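Local structure of F5/8 type C domain protein (Bacteroides ovatus, 4ZRX) at residues L30-Q35 with L280-S285; A357-K362 with A456-E461; Q79-L84 with D135-K140. The protein is a putative alpha-L-fucosidase that probably removes L-fucose from glycans and carries an additional F5/8 type C domain likely to bind carbohydrate. All coordinates share one frame; numbering follows the deposited sequence. Where two conformers were deposited one is given.

Contact 1. Residues L30-Q35 with L280-S285. With EDO (1,2-ethanediol), chain C.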
ATOM      1  N   LEU A  30      -7.152  26.825   0.660  1.00 21.88           N
ATOM      2  CA  LEU A  30      -6.734  26.099   1.833  1.00 21.71           C
ATOM      3  C   LEU A  30      -5.422  25.377   1.538  1.00 20.71           C
ATOM      4  O   LEU A  30      -5.322  24.682   0.533  1.00 20.69           O
ATOM      5  CB  LEU A  30      -7.807  25.102   2.204  1.00 21.77           C
ATOM      6  CG  LEU A  30      -7.535  24.100   3.318  1.00 21.96           C
ATOM      7  CD1 LEU A  30      -7.345  24.827   4.646  1.00 23.03           C
ATOM      8  CD2 LEU A  30      -8.675  23.124   3.425  1.00 21.72           C
ATOM      9  N   VAL A  31      -4.433  25.551   2.390  1.00 20.98           N
ATOM     10  CA  VAL A  31      -3.065  25.174   2.096  1.00 21.19           C
ATOM     11  C   VAL A  31      -2.406  24.398   3.269  1.00 21.18           C
ATOM     12  O   VAL A  31      -2.814  24.567   4.387  1.00 21.81           O
ATOM     13  CB  VAL A  31      -2.194  26.373   1.701  1.00 21.95           C
ATOM     14  CG1 VAL A  31      -2.791  27.080   0.537  1.00 22.23           C
ATOM     15  CG2 VAL A  31      -1.943  27.296   2.871  1.00 22.77           C
ATOM     16  N   PRO A  32      -1.423  23.524   2.997  1.00 20.32           N
ATOM     17  CA  PRO A  32      -0.689  22.827   4.081  1.00 20.02           C
ATOM     18  C   PRO A  32       0.163  23.761   4.939  1.00 20.93           C
ATOM     19  O   PRO A  32       0.599  24.842   4.486  1.00 20.23           O
ATOM     20  CB  PRO A  32       0.250  21.836   3.326  1.00 18.98           C
ATOM     21  CG  PRO A  32       0.324  22.400   1.905  1.00 19.53           C
ATOM     22  CD  PRO A  32      -0.966  23.096   1.660  1.00 19.94           C
ATOM     23  N   THR A  33       0.414  23.333   6.180  1.00 20.89           N
ATOM     24  CA  THR A  33       1.505  23.924   6.979  1.00 21.22           C
ATOM     25  C   THR A  33       2.819  23.604   6.315  1.00 21.23           C
ATOM     26  O   THR A  33       2.901  22.675   5.516  1.00 21.09           O
ATOM     27  CB  THR A  33       1.526  23.327   8.400  1.00 21.87           C
ATOM     28  OG1 THR A  33       1.818  21.934   8.330  1.00 20.10           O
ATOM     29  CG2 THR A  33       0.245  23.494   9.087  1.00 22.23           C
ATOM     30  N   PRO A  34       3.916  24.304   6.701  1.00 22.43           N
ATOM     31  CA  PRO A  34       5.235  23.885   6.211  1.00 22.17           C
ATOM     32  C   PRO A  34       5.559  22.432   6.561  1.00 20.59           C
ATOM     33  O   PRO A  34       6.202  21.741   5.765  1.00 20.21           O
ATOM     34  CB  PRO A  34       6.194  24.826   6.950  1.00 23.25           C
ATOM     35  CG  PRO A  34       5.365  26.042   7.122  1.00 24.53           C
ATOM     36  CD  PRO A  34       4.021  25.525   7.536  1.00 23.90           C
ATOM     37  N   GLN A  35       5.121  21.989   7.724  1.00 20.76           N
ATOM     38  CA  GLN A  35       5.398  20.586   8.143  1.00 20.91           C
ATOM     39  C   GLN A  35       4.644  19.582   7.265  1.00 19.19           C
ATOM     40  O   GLN A  35       5.193  18.543   6.867  1.00 18.73           O
ATOM     41  CB  GLN A  35       5.058  20.382   9.604  1.00 21.43           C
ATOM     42  CG  GLN A  35       5.888  21.260  10.569  1.00 22.96           C
ATOM     43  CD  GLN A  35       5.251  22.641  10.891  1.00 25.58           C
ATOM     44  OE1 GLN A  35       4.455  23.193  10.173  1.00 24.48           O
ATOM     45  NE2 GLN A  35       5.636  23.178  12.033  1.00 29.03           N
ATOM     46  N   LEU A 280     -13.304  22.969   6.480  1.00 25.98           N
ATOM     47  CA  LEU A 280     -12.484  22.184   5.600  1.00 24.17           C
ATOM     48  C   LEU A 280     -11.088  22.118   6.161  1.00 23.47           C
ATOM     49  O   LEU A 280     -10.603  23.058   6.802  1.00 24.35           O
ATOM     50  CB  LEU A 280     -12.524  22.718   4.162  1.00 23.74           C
ATOM     51  CG  LEU A 280     -12.179  21.738   3.017  1.00 23.06           C
ATOM     52  CD1 LEU A 280     -13.354  20.797   2.786  1.00 23.00           C
ATOM     53  CD2 LEU A 280     -11.918  22.536   1.706  1.00 22.88           C
ATOM     54  N   PHE A 281     -10.454  20.968   5.929  1.00 21.98           N
ATOM     55  CA  PHE A 281      -9.185  20.661   6.549  1.00 21.43           C
ATOM     56  C   PHE A 281      -8.147  20.310   5.505  1.00 20.53           C
ATOM     57  O   PHE A 281      -8.460  19.541   4.605  1.00 19.89           O
ATOM     58  CB  PHE A 281      -9.317  19.483   7.542  1.00 21.73           C
ATOM     59  CG  PHE A 281     -10.406  19.642   8.540  1.00 22.64           C
ATOM     60  CD1 PHE A 281     -10.199  20.312   9.721  1.00 24.42           C
ATOM     61  CD2 PHE A 281     -11.658  19.123   8.292  1.00 23.87           C
ATOM     62  CE1 PHE A 281     -11.251  20.479  10.626  1.00 25.49           C
ATOM     63  CE2 PHE A 281     -12.692  19.287   9.171  1.00 24.71           C
ATOM     64  CZ  PHE A 281     -12.482  19.968  10.335  1.00 25.58           C
ATOM     65  N   TRP A 282      -6.895  20.797   5.658  1.00 19.94           N
ATOM     66  CA  TRP A 282      -5.790  20.231   4.866  1.00 18.94           C
ATOM     67  C   TRP A 282      -5.334  19.008   5.664  1.00 18.13           C
ATOM     68  O   TRP A 282      -4.753  19.089   6.784  1.00 18.45           O
ATOM     69  CB  TRP A 282      -4.622  21.204   4.617  1.00 18.81           C
ATOM     70  CG  TRP A 282      -3.679  20.573   3.620  1.00 18.05           C
ATOM     71  CD1 TRP A 282      -2.665  19.742   3.883  1.00 18.03           C
ATOM     72  CD2 TRP A 282      -3.766  20.648   2.189  1.00 17.85           C
ATOM     73  NE1 TRP A 282      -2.131  19.244   2.740  1.00 16.77           N
ATOM     74  CE2 TRP A 282      -2.754  19.821   1.672  1.00 17.25           C
ATOM     75  CE3 TRP A 282      -4.586  21.339   1.301  1.00 18.60           C
ATOM     76  CZ2 TRP A 282      -2.515  19.692   0.301  1.00 17.24           C
ATOM     77  CZ3 TRP A 282      -4.356  21.197  -0.080  1.00 18.09           C
ATOM     78  CH2 TRP A 282      -3.308  20.380  -0.550  1.00 17.63           C
ATOM     79  N   TYR A 283      -5.624  17.829   5.120  1.00 17.89           N
ATOM     80  CA  TYR A 283      -5.498  16.573   5.904  1.00 17.20           C
ATOM     81  C   TYR A 283      -5.202  15.520   4.879  1.00 16.83           C
ATOM     82  O   TYR A 283      -6.092  14.853   4.393  1.00 16.08           O
ATOM     83  CB  TYR A 283      -6.792  16.366   6.656  1.00 17.79           C
ATOM     84  CG  TYR A 283      -6.850  15.275   7.709  1.00 17.70           C
ATOM     85  CD1 TYR A 283      -5.754  15.004   8.553  1.00 17.92           C
ATOM     86  CD2 TYR A 283      -8.042  14.595   7.946  1.00 18.05           C
ATOM     87  CE1 TYR A 283      -5.804  14.014   9.512  1.00 17.51           C
ATOM     88  CE2 TYR A 283      -8.095  13.576   8.939  1.00 18.05           C
ATOM     89  CZ  TYR A 283      -6.987  13.331   9.734  1.00 18.68           C
ATOM     90  OH  TYR A 283      -7.064  12.389  10.762  1.00 19.49           O
ATOM     91  N   PRO A 284      -3.929  15.375   4.531  1.00 15.46           N
ATOM     92  CA  PRO A 284      -3.565  14.607   3.369  1.00 15.32           C
ATOM     93  C   PRO A 284      -3.337  13.144   3.643  1.00 14.90           C
ATOM     94  O   PRO A 284      -2.920  12.778   4.707  1.00 15.23           O
ATOM     95  CB  PRO A 284      -2.254  15.259   2.925  1.00 15.16           C
ATOM     96  CG  PRO A 284      -1.613  15.676   4.210  1.00 15.40           C
ATOM     97  CD  PRO A 284      -2.784  16.205   4.996  1.00 16.72           C
ATOM     98  N   SER A 285      -3.627  12.358   2.626  1.00 14.64           N
ATOM     99  CA  SER A 285      -3.663  10.899   2.682  0.50 14.48           C
ATOM    100  C   SER A 285      -2.307  10.225   2.739  1.00 14.16           C
ATOM    101  O   SER A 285      -1.431  10.586   1.954  1.00 14.28           O
ATOM    102  CB  SER A 285      -4.368  10.419   1.405  0.50 14.31           C
ATOM    103  OG  SER A 285      -4.369   9.018   1.318  0.50 14.31           O
TER
HETATM  104  C1  EDO C 702       3.839  25.261   2.831  1.00 39.74           C
HETATM  105  O1  EDO C 702       4.344  26.445   3.459  1.00 42.39           O
HETATM  106  C2  EDO C 702       2.848  25.586   1.736  1.00 37.23           C
HETATM  107  O2  EDO C 702       1.530  25.814   2.227  1.00 34.49           O
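The backbones of L30-P32 and L280-W282 run nearly alongside each other, their end-to-end directions 27° apart, and the CA atoms of P32 and W282 lie 5.8 Å from one another. Strand 279-290 belongs to the mixed sheet of the TIM-barrel-type alpha-L-fucosidase domain, whereas strand 30-31 pairs with strand 8-9 in a small parallel sheet of its own. K10 ties the two together through backbone hydrogen bonds to both V31 and W282; between the two segments themselves the contact is made by packing.

Its main element is a CH-pi interaction. P32 packs over one face of the W282 indole, with CD of P32 3.8 Å from the centroid of the six-membered ring and only 13° off its normal. The proline CB covers the other end of the same face, 3.6 Å from W282 NE1. With CG anti to the backbone N (chi1 -171°), the tryptophan sends its ring in the same direction as the proline, and the two lie side by side. The carbonyl of L30 approaches the benzene half of the indole obliquely, its O 3.5 Å from W282 CE3.

Further back along the strands, L30 reaches across with one methyl. Its CD2 sits 3.7 Å from CD2 of L280 and 3.5 Å from the carbonyl carbon of F281, so this single branch bears on both side chain and backbone. A241 touches L30 and L280 alike, and all the residues in contact are buried. Beyond P32 the chain turns into helix 34-42, with T33 OG1 capping the backbone N of Q36, while Q36 NE2 bonds to the carbonyl O of W282. A 1,2-ethanediol, probably from the crystallisation liquor, donates from its O2 to P32 O at 2.6 Å.

Contact 2. Residues A357-K362 with A456-E461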
ATOM      1  N   ALA A 357      14.510   7.726 -14.838  1.00 22.46           N
ATOM      2  CA  ALA A 357      15.843   8.251 -15.247  1.00 23.77           C
ATOM      3  C   ALA A 357      15.777   9.332 -16.298  1.00 25.55           C
ATOM      4  O   ALA A 357      16.557  10.311 -16.203  1.00 27.03           O
ATOM      5  CB  ALA A 357      16.750   7.110 -15.689  1.00 24.94           C
ATOM      6  N   ASP A 358      14.881   9.178 -17.275  1.00 24.26           N
ATOM      7  CA  ASP A 358      14.857  10.000 -18.449  1.00 24.74           C
ATOM      8  C   ASP A 358      13.499  10.676 -18.715  1.00 23.02           C
ATOM      9  O   ASP A 358      12.639  10.145 -19.408  1.00 23.56           O
ATOM     10  CB  ASP A 358      15.249   9.124 -19.630  1.00 27.30           C
ATOM     11  CG  ASP A 358      15.408   9.918 -20.921  1.00 30.26           C
ATOM     12  OD1 ASP A 358      15.422  11.175 -20.930  1.00 31.57           O
ATOM     13  OD2 ASP A 358      15.508   9.279 -21.944  1.00 32.96           O
ATOM     14  N   ASN A 359      13.313  11.848 -18.132  1.00 20.94           N
ATOM     15  CA  ASN A 359      12.139  12.636 -18.369  1.00 19.39           C
ATOM     16  C   ASN A 359      12.161  13.152 -19.800  1.00 20.65           C
ATOM     17  O   ASN A 359      13.096  13.791 -20.201  1.00 21.24           O
ATOM     18  CB  ASN A 359      12.140  13.788 -17.387  1.00 19.09           C
ATOM     19  CG  ASN A 359      10.944  14.654 -17.491  1.00 18.18           C
ATOM     20  OD1 ASN A 359      10.007  14.436 -18.293  1.00 17.59           O
ATOM     21  ND2 ASN A 359      10.978  15.675 -16.670  1.00 18.87           N
ATOM     22  N   ARG A 360      11.135  12.853 -20.554  1.00 19.62           N
ATOM     23  CA  ARG A 360      11.081  13.166 -21.966  1.00 20.78           C
ATOM     24  C   ARG A 360      10.522  14.551 -22.273  1.00 20.38           C
ATOM     25  O   ARG A 360      10.624  15.015 -23.402  1.00 20.89           O
ATOM     26  CB  ARG A 360      10.321  12.102 -22.742  1.00 21.86           C
ATOM     27  CG  ARG A 360      10.840  10.628 -22.571  1.00 22.30           C
ATOM     28  CD  ARG A 360      12.321  10.452 -22.964  1.00 23.59           C
ATOM     29  NE  ARG A 360      12.521  10.772 -24.343  1.00 24.78           N
ATOM     30  CZ  ARG A 360      13.665  10.592 -24.992  1.00 28.02           C
ATOM     31  NH1 ARG A 360      14.764  10.160 -24.368  1.00 29.36           N
ATOM     32  NH2 ARG A 360      13.715  10.895 -26.262  1.00 28.60           N
ATOM     33  N   VAL A 361       9.925  15.198 -21.290  1.00 19.35           N
ATOM     34  CA  VAL A 361       9.362  16.540 -21.459  1.00 19.65           C
ATOM     35  C   VAL A 361      10.542  17.534 -21.350  1.00 20.25           C
ATOM     36  O   VAL A 361      11.286  17.511 -20.380  1.00 19.83           O
ATOM     37  CB  VAL A 361       8.313  16.856 -20.420  1.00 18.80           C
ATOM     38  CG1 VAL A 361       7.826  18.274 -20.479  1.00 19.34           C
ATOM     39  CG2 VAL A 361       7.128  15.902 -20.617  1.00 18.58           C
ATOM     40  N   LYS A 362      10.594  18.431 -22.310  1.00 21.23           N
ATOM     41  CA  LYS A 362      11.474  19.575 -22.236  1.00 24.12           C
ATOM     42  C   LYS A 362      10.594  20.695 -21.639  1.00 24.01           C
ATOM     43  O   LYS A 362       9.427  20.869 -21.982  1.00 27.38           O
ATOM     44  CB  LYS A 362      11.862  19.971 -23.662  1.00 25.95           C
ATOM     45  CG  LYS A 362      12.488  18.892 -24.489  1.00 27.94           C
ATOM     46  CD  LYS A 362      12.857  19.445 -25.930  1.00 31.55           C
ATOM     47  CE  LYS A 362      14.030  20.361 -25.841  1.00 34.23           C
ATOM     48  NZ  LYS A 362      14.501  20.777 -27.196  1.00 38.02           N
ATOM     49  N   ALA A 456       5.700  15.991 -16.625  1.00 16.43           N
ATOM     50  CA  ALA A 456       6.835  15.129 -16.938  1.00 16.87           C
ATOM     51  C   ALA A 456       6.310  13.859 -17.628  1.00 16.47           C
ATOM     52  O   ALA A 456       5.109  13.533 -17.535  1.00 16.62           O
ATOM     53  CB  ALA A 456       7.638  14.790 -15.720  1.00 17.15           C
ATOM     54  N   ALA A 457       7.159  13.154 -18.368  1.00 16.67           N
ATOM     55  CA  ALA A 457       6.731  11.941 -19.071  1.00 16.53           C
ATOM     56  C   ALA A 457       7.866  10.990 -19.242  1.00 17.56           C
ATOM     57  O   ALA A 457       9.047  11.414 -19.376  1.00 18.48           O
ATOM     58  CB  ALA A 457       6.114  12.269 -20.430  1.00 16.97           C
ATOM     59  N   TYR A 458       7.541   9.714 -19.194  1.00 17.53           N
ATOM     60  CA  TYR A 458       8.529   8.649 -19.127  1.00 18.63           C
ATOM     61  C   TYR A 458       8.040   7.423 -19.865  1.00 19.10           C
ATOM     62  O   TYR A 458       6.873   7.291 -20.207  1.00 18.70           O
ATOM     63  CB  TYR A 458       8.801   8.241 -17.655  1.00 18.23           C
ATOM     64  CG  TYR A 458       9.135   9.368 -16.720  1.00 18.29           C
ATOM     65  CD1 TYR A 458       8.134  10.042 -16.047  1.00 18.21           C
ATOM     66  CD2 TYR A 458      10.475   9.785 -16.524  1.00 18.88           C
ATOM     67  CE1 TYR A 458       8.432  11.089 -15.215  1.00 18.98           C
ATOM     68  CE2 TYR A 458      10.769  10.811 -15.616  1.00 19.10           C
ATOM     69  CZ  TYR A 458       9.730  11.503 -15.047  1.00 19.61           C
ATOM     70  OH  TYR A 458      10.045  12.488 -14.148  1.00 22.12           O
ATOM     71  N   TYR A 459       8.975   6.524 -20.080  1.00 21.16           N
ATOM     72  CA  TYR A 459       8.721   5.161 -20.510  1.00 22.37           C
ATOM     73  C   TYR A 459       9.018   4.250 -19.322  1.00 22.40           C
ATOM     74  O   TYR A 459      10.164   4.206 -18.854  1.00 23.19           O
ATOM     75  CB  TYR A 459       9.587   4.754 -21.693  1.00 24.08           C
ATOM     76  CG  TYR A 459       9.208   3.351 -22.142  1.00 25.78           C
ATOM     77  CD1 TYR A 459       8.084   3.148 -22.953  1.00 27.31           C
ATOM     78  CD2 TYR A 459       9.909   2.233 -21.722  1.00 27.15           C
ATOM     79  CE1 TYR A 459       7.715   1.846 -23.349  1.00 29.15           C
ATOM     80  CE2 TYR A 459       9.523   0.943 -22.108  1.00 28.20           C
ATOM     81  CZ  TYR A 459       8.431   0.768 -22.901  1.00 29.22           C
ATOM     82  OH  TYR A 459       8.024  -0.487 -23.342  1.00 32.70           O
ATOM     83  N   ALA A 460       7.975   3.605 -18.797  1.00 22.33           N
ATOM     84  CA  ALA A 460       8.077   2.616 -17.712  1.00 22.03           C
ATOM     85  C   ALA A 460       7.993   1.225 -18.353  1.00 23.05           C
ATOM     86  O   ALA A 460       7.009   0.915 -19.013  1.00 23.78           O
ATOM     87  CB  ALA A 460       6.986   2.770 -16.747  1.00 21.81           C
ATOM     88  N   GLU A 461       9.023   0.410 -18.185  1.00 23.84           N
ATOM     89  CA  GLU A 461       9.004  -0.964 -18.670  0.50 25.74           C
ATOM     90  C   GLU A 461       7.757  -1.718 -18.094  1.00 25.35           C
ATOM     91  O   GLU A 461       7.545  -1.763 -16.865  1.00 24.70           O
ATOM     92  CB  GLU A 461      10.344  -1.635 -18.298  0.50 27.27           C
ATOM     93  CG  GLU A 461      10.921  -2.671 -19.262  0.50 30.25           C
ATOM     94  CD  GLU A 461      11.129  -2.155 -20.690  0.50 31.01           C
ATOM     95  OE1 GLU A 461      12.049  -1.346 -20.975  0.50 31.99           O
ATOM     96  OE2 GLU A 461      10.349  -2.576 -21.529  0.50 33.01           O
TER
HETATM   97  O   HOH W   1      11.766   7.663 -19.966  1.00 23.22           O
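R360 N donates to A457 O at 2.8 Å in an almost straight bond (175°), and A457 N returns one to the side-chain OD1 of N359 at 3.1 Å. That OD1 also accepts from V361 N at 3.1 Å, closing an Asx turn. The two N-H groups come in from opposite faces of the amide plane, so the oxygen is gripped from above and below. The extended side chain of N359 (chi1 -178°) places OD1 between its own loop and the strand. A water links D358 O to Y459 N, and a salt bridge forms within the loop, R360 NH1 to D358 OD2 at 2.7 Å, with D358 OD2 in the plane of the guanidinium.

Around these bonds the packing is modest. The N359 and Y458 side chains cross at a slant, with CB of N359 3.7 Å from CE2 of Y458 and the amide and ring planes 32° apart. V361 CG2 rests against A457 CB at 3.8 Å.

The loop 357-362 leads from helix 339-356 towards strand 368-370, and so joins the barrel domain to the beta domain that follows it in the chain. Strand 450-458 lies between strands 368-370 and 388-393, V361 leans on strand 374-381, and Y458 meets F356 of the helix edge-to-face.

Contact 3. Residues Q79-L84 with D135-K140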
ATOM      1  N   GLN A  79      21.922  -2.177   9.419  1.00 22.31           N
ATOM      2  CA  GLN A  79      21.511  -2.994   8.282  1.00 21.11           C
ATOM      3  C   GLN A  79      20.133  -2.584   7.806  1.00 20.33           C
ATOM      4  O   GLN A  79      19.872  -2.472   6.610  1.00 20.49           O
ATOM      5  CB  GLN A  79      21.577  -4.468   8.625  1.00 21.42           C
ATOM      6  CG  GLN A  79      21.247  -5.399   7.477  1.00 22.33           C
ATOM      7  CD  GLN A  79      19.844  -6.058   7.521  1.00 21.73           C
ATOM      8  OE1 GLN A  79      18.935  -5.651   8.245  1.00 20.35           O
ATOM      9  NE2 GLN A  79      19.701  -7.110   6.728  1.00 21.89           N
ATOM     10  N   TRP A  80      19.246  -2.303   8.759  1.00 19.32           N
ATOM     11  CA  TRP A  80      17.933  -1.797   8.399  1.00 18.54           C
ATOM     12  C   TRP A  80      18.036  -0.475   7.602  1.00 18.67           C
ATOM     13  O   TRP A  80      17.441  -0.320   6.546  1.00 18.24           O
ATOM     14  CB  TRP A  80      17.012  -1.545   9.601  1.00 17.97           C
ATOM     15  CG  TRP A  80      16.870  -2.613  10.605  1.00 17.64           C
ATOM     16  CD1 TRP A  80      17.329  -3.885  10.536  1.00 18.30           C
ATOM     17  CD2 TRP A  80      16.224  -2.493  11.860  1.00 17.62           C
ATOM     18  NE1 TRP A  80      16.985  -4.570  11.687  1.00 18.40           N
ATOM     19  CE2 TRP A  80      16.339  -3.713  12.519  1.00 17.90           C
ATOM     20  CE3 TRP A  80      15.538  -1.449  12.506  1.00 17.96           C
ATOM     21  CZ2 TRP A  80      15.827  -3.937  13.787  1.00 18.36           C
ATOM     22  CZ3 TRP A  80      15.054  -1.690  13.771  1.00 19.33           C
ATOM     23  CH2 TRP A  80      15.194  -2.923  14.388  1.00 18.56           C
ATOM     24  N   VAL A  81      18.715   0.507   8.185  1.00 19.02           N
ATOM     25  CA  VAL A  81      18.701   1.834   7.630  1.00 19.12           C
ATOM     26  C   VAL A  81      19.499   1.888   6.350  1.00 19.36           C
ATOM     27  O   VAL A  81      19.088   2.567   5.389  1.00 19.67           O
ATOM     28  CB  VAL A  81      19.161   2.896   8.629  1.00 19.78           C
ATOM     29  CG1 VAL A  81      19.201   4.241   7.972  1.00 19.87           C
ATOM     30  CG2 VAL A  81      18.238   2.947   9.851  1.00 19.53           C
ATOM     31  N   ARG A  82      20.611   1.176   6.276  1.00 21.44           N
ATOM     32  CA  ARG A  82      21.399   1.158   5.028  1.00 23.10           C
ATOM     33  C   ARG A  82      20.533   0.582   3.874  1.00 22.22           C
ATOM     34  O   ARG A  82      20.478   1.122   2.760  1.00 22.28           O
ATOM     35  CB  ARG A  82      22.660   0.316   5.172  1.00 26.07           C
ATOM     36  CG  ARG A  82      23.558   0.264   3.906  1.00 28.70           C
ATOM     37  CD  ARG A  82      24.845  -0.597   4.086  1.00 32.80           C
ATOM     38  NE  ARG A  82      24.576  -1.976   4.474  1.00 33.73           N
ATOM     39  CZ  ARG A  82      24.706  -2.493   5.706  1.00 37.78           C
ATOM     40  NH1 ARG A  82      25.077  -1.773   6.771  1.00 37.96           N
ATOM     41  NH2 ARG A  82      24.415  -3.776   5.893  1.00 40.34           N
ATOM     42  N   THR A  83      19.865  -0.527   4.169  1.00 21.77           N
ATOM     43  CA  THR A  83      19.000  -1.178   3.205  1.00 21.52           C
ATOM     44  C   THR A  83      17.923  -0.195   2.719  1.00 20.83           C
ATOM     45  O   THR A  83      17.715  -0.035   1.509  1.00 20.73           O
ATOM     46  CB  THR A  83      18.349  -2.374   3.819  1.00 22.81           C
ATOM     47  OG1 THR A  83      19.355  -3.350   4.117  1.00 23.71           O
ATOM     48  CG2 THR A  83      17.319  -3.009   2.881  1.00 23.68           C
ATOM     49  N   LEU A  84      17.288   0.475   3.668  1.00 19.71           N
ATOM     50  CA  LEU A  84      16.163   1.346   3.343  1.00 19.05           C
ATOM     51  C   LEU A  84      16.603   2.658   2.661  1.00 18.75           C
ATOM     52  O   LEU A  84      15.921   3.172   1.775  1.00 18.04           O
ATOM     53  CB  LEU A  84      15.357   1.624   4.621  1.00 19.66           C
ATOM     54  CG  LEU A  84      14.702   0.305   5.134  1.00 19.95           C
ATOM     55  CD1 LEU A  84      14.107   0.527   6.504  1.00 20.17           C
ATOM     56  CD2 LEU A  84      13.627  -0.214   4.167  1.00 20.23           C
ATOM     57  N   ASP A 135      21.301   8.575  12.257  1.00 22.06           N
ATOM     58  CA  ASP A 135      22.398   9.569  12.329  1.00 23.89           C
ATOM     59  C   ASP A 135      23.484   9.292  11.298  1.00 24.72           C
ATOM     60  O   ASP A 135      23.920  10.218  10.588  1.00 26.42           O
ATOM     61  CB  ASP A 135      23.053   9.603  13.701  1.00 24.43           C
ATOM     62  CG  ASP A 135      22.156  10.180  14.810  1.00 25.11           C
ATOM     63  OD1 ASP A 135      21.056  10.746  14.526  1.00 24.85           O
ATOM     64  OD2 ASP A 135      22.600  10.051  16.001  1.00 24.70           O
ATOM     65  N   LYS A 136      23.871   8.036  11.139  1.00 24.43           N
ATOM     66  CA  LYS A 136      24.940   7.658  10.230  1.00 26.08           C
ATOM     67  C   LYS A 136      24.571   7.895   8.769  1.00 25.92           C
ATOM     68  O   LYS A 136      25.384   8.426   7.999  1.00 25.58           O
ATOM     69  CB  LYS A 136      25.331   6.174  10.427  1.00 28.18           C
ATOM     70  CG  LYS A 136      26.340   5.631   9.437  1.00 30.70           C
ATOM     71  CD  LYS A 136      26.748   4.275   9.843  1.00 34.19           C
ATOM     72  CE  LYS A 136      27.442   3.476   8.732  1.00 36.66           C
ATOM     73  NZ  LYS A 136      28.847   3.503   8.921  1.00 39.35           N
ATOM     74  N   TYR A 137      23.355   7.520   8.410  1.00 24.00           N
ATOM     75  CA  TYR A 137      22.884   7.602   6.998  1.00 25.03           C
ATOM     76  C   TYR A 137      22.057   8.807   6.657  1.00 24.64           C
ATOM     77  O   TYR A 137      21.520   8.890   5.533  1.00 25.61           O
ATOM     78  CB  TYR A 137      22.125   6.314   6.652  1.00 25.45           C
ATOM     79  CG  TYR A 137      23.017   5.115   6.579  1.00 28.01           C
ATOM     80  CD1 TYR A 137      23.779   4.868   5.437  1.00 30.59           C
ATOM     81  CD2 TYR A 137      23.129   4.220   7.646  1.00 28.78           C
ATOM     82  CE1 TYR A 137      24.651   3.805   5.374  1.00 32.48           C
ATOM     83  CE2 TYR A 137      23.974   3.150   7.581  1.00 31.31           C
ATOM     84  CZ  TYR A 137      24.742   2.950   6.419  1.00 33.53           C
ATOM     85  OH  TYR A 137      25.571   1.890   6.349  1.00 37.56           O
ATOM     86  N   ASP A 138      21.920   9.754   7.579  1.00 23.77           N
ATOM     87  CA  ASP A 138      21.142  10.969   7.381  1.00 24.31           C
ATOM     88  C   ASP A 138      19.729  10.624   6.926  1.00 23.32           C
ATOM     89  O   ASP A 138      19.247  11.089   5.877  1.00 24.14           O
ATOM     90  CB  ASP A 138      21.841  11.939   6.378  1.00 25.53           C
ATOM     91  CG  ASP A 138      21.126  13.289   6.278  1.00 27.46           C
ATOM     92  OD1 ASP A 138      20.448  13.687   7.234  1.00 29.31           O
ATOM     93  OD2 ASP A 138      21.243  14.021   5.256  1.00 29.73           O
HETATM   94  N   MSE A 139      19.087   9.749   7.708  1.00 21.99           N
HETATM   95  CA  MSE A 139      17.754   9.274   7.438  1.00 21.77           C
HETATM   96  C   MSE A 139      16.811   9.886   8.440  1.00 20.83           C
HETATM   97  O   MSE A 139      17.065   9.853   9.652  1.00 20.24           O
HETATM   98  CB  MSE A 139      17.718   7.737   7.509  1.00 22.39           C
HETATM   99  CG  MSE A 139      16.319   7.103   7.562  1.00 22.35           C
HETATM  100 SE   MSE A 139      15.566   7.132   5.745  0.75 25.86          SE
HETATM  101  CE  MSE A 139      16.318   5.557   4.998  1.00 23.47           C
ATOM    102  N   LYS A 140      15.653  10.357   7.981  1.00 20.32           N
ATOM    103  CA  LYS A 140      14.660  10.926   8.883  1.00 20.14           C
ATOM    104  C   LYS A 140      14.005   9.787   9.693  1.00 19.47           C
ATOM    105  O   LYS A 140      14.006   8.629   9.267  1.00 19.23           O
ATOM    106  CB  LYS A 140      13.601  11.731   8.163  1.00 22.31           C
ATOM    107  CG  LYS A 140      14.129  13.041   7.563  1.00 24.88           C
ATOM    108  CD  LYS A 140      12.916  13.666   6.816  1.00 29.35           C
ATOM    109  CE  LYS A 140      13.330  14.337   5.592  1.00 35.80           C
ATOM    110  NZ  LYS A 140      14.079  15.518   5.886  1.00 38.06           N
TER
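Two neighbouring outer helices of the TIM-barrel-type domain meet here, 77-86 and 126-137; they precede the adjacent parallel strands 91-97 and 140-145. The second helix closes in a Schellman motif, with D138 at positive phi (53°), and the chain then turns inward to M139. Y137 and M139, flanking that turn, both face helix 77-86.

V81 fits against the pair: its CG1 is 3.8 Å from CB of Y137 and equally 3.8 Å from CB of M139. The tyrosine ring is sandwiched, with R82 CA 4.0 Å above the centre of one face and K136 CG offset on the opposite face. R82 runs on over the phenol end, its CB 3.6 Å from Y137 CZ and its CD 3.4 Å from Y137 OH. A bend at chi3 (57°) then turns the guanidinium so that the hydroxyl lies at its edge, close to its plane, without a hydrogen bond; guanidinium and ring planes stand 60° apart. K85 NZ, just past residues 79-84 on the same helix, bonds to D138 O. Deeper in, selenomethionine M139 folds at chi2 and chi3 back towards the helix, placing its CE 3.7 Å from L84 C and 4.1 Å from L84 CB.

How the contacts relate
Contacts 1 and 3 both belong to the alpha-L-fucosidase domain and are buried, but they involve different layers: contact 1 brings the short strand 30-31 against a long strand of the barrel sheet, contact 3 packs two helices outside it. Neither relies on hydrogen bonds between its segments; one uses a proline-indole face, the other aliphatic groups around a phenol. Contact 2, only partly buried, lies where the barrel gives way to the beta domain, and there backbone and amide bonds do the work. The three centres are spread almost evenly, 28 to 29 Å apart, and none touches another; contacts 1 and 3 come nearest, about 9 Å between closest atoms.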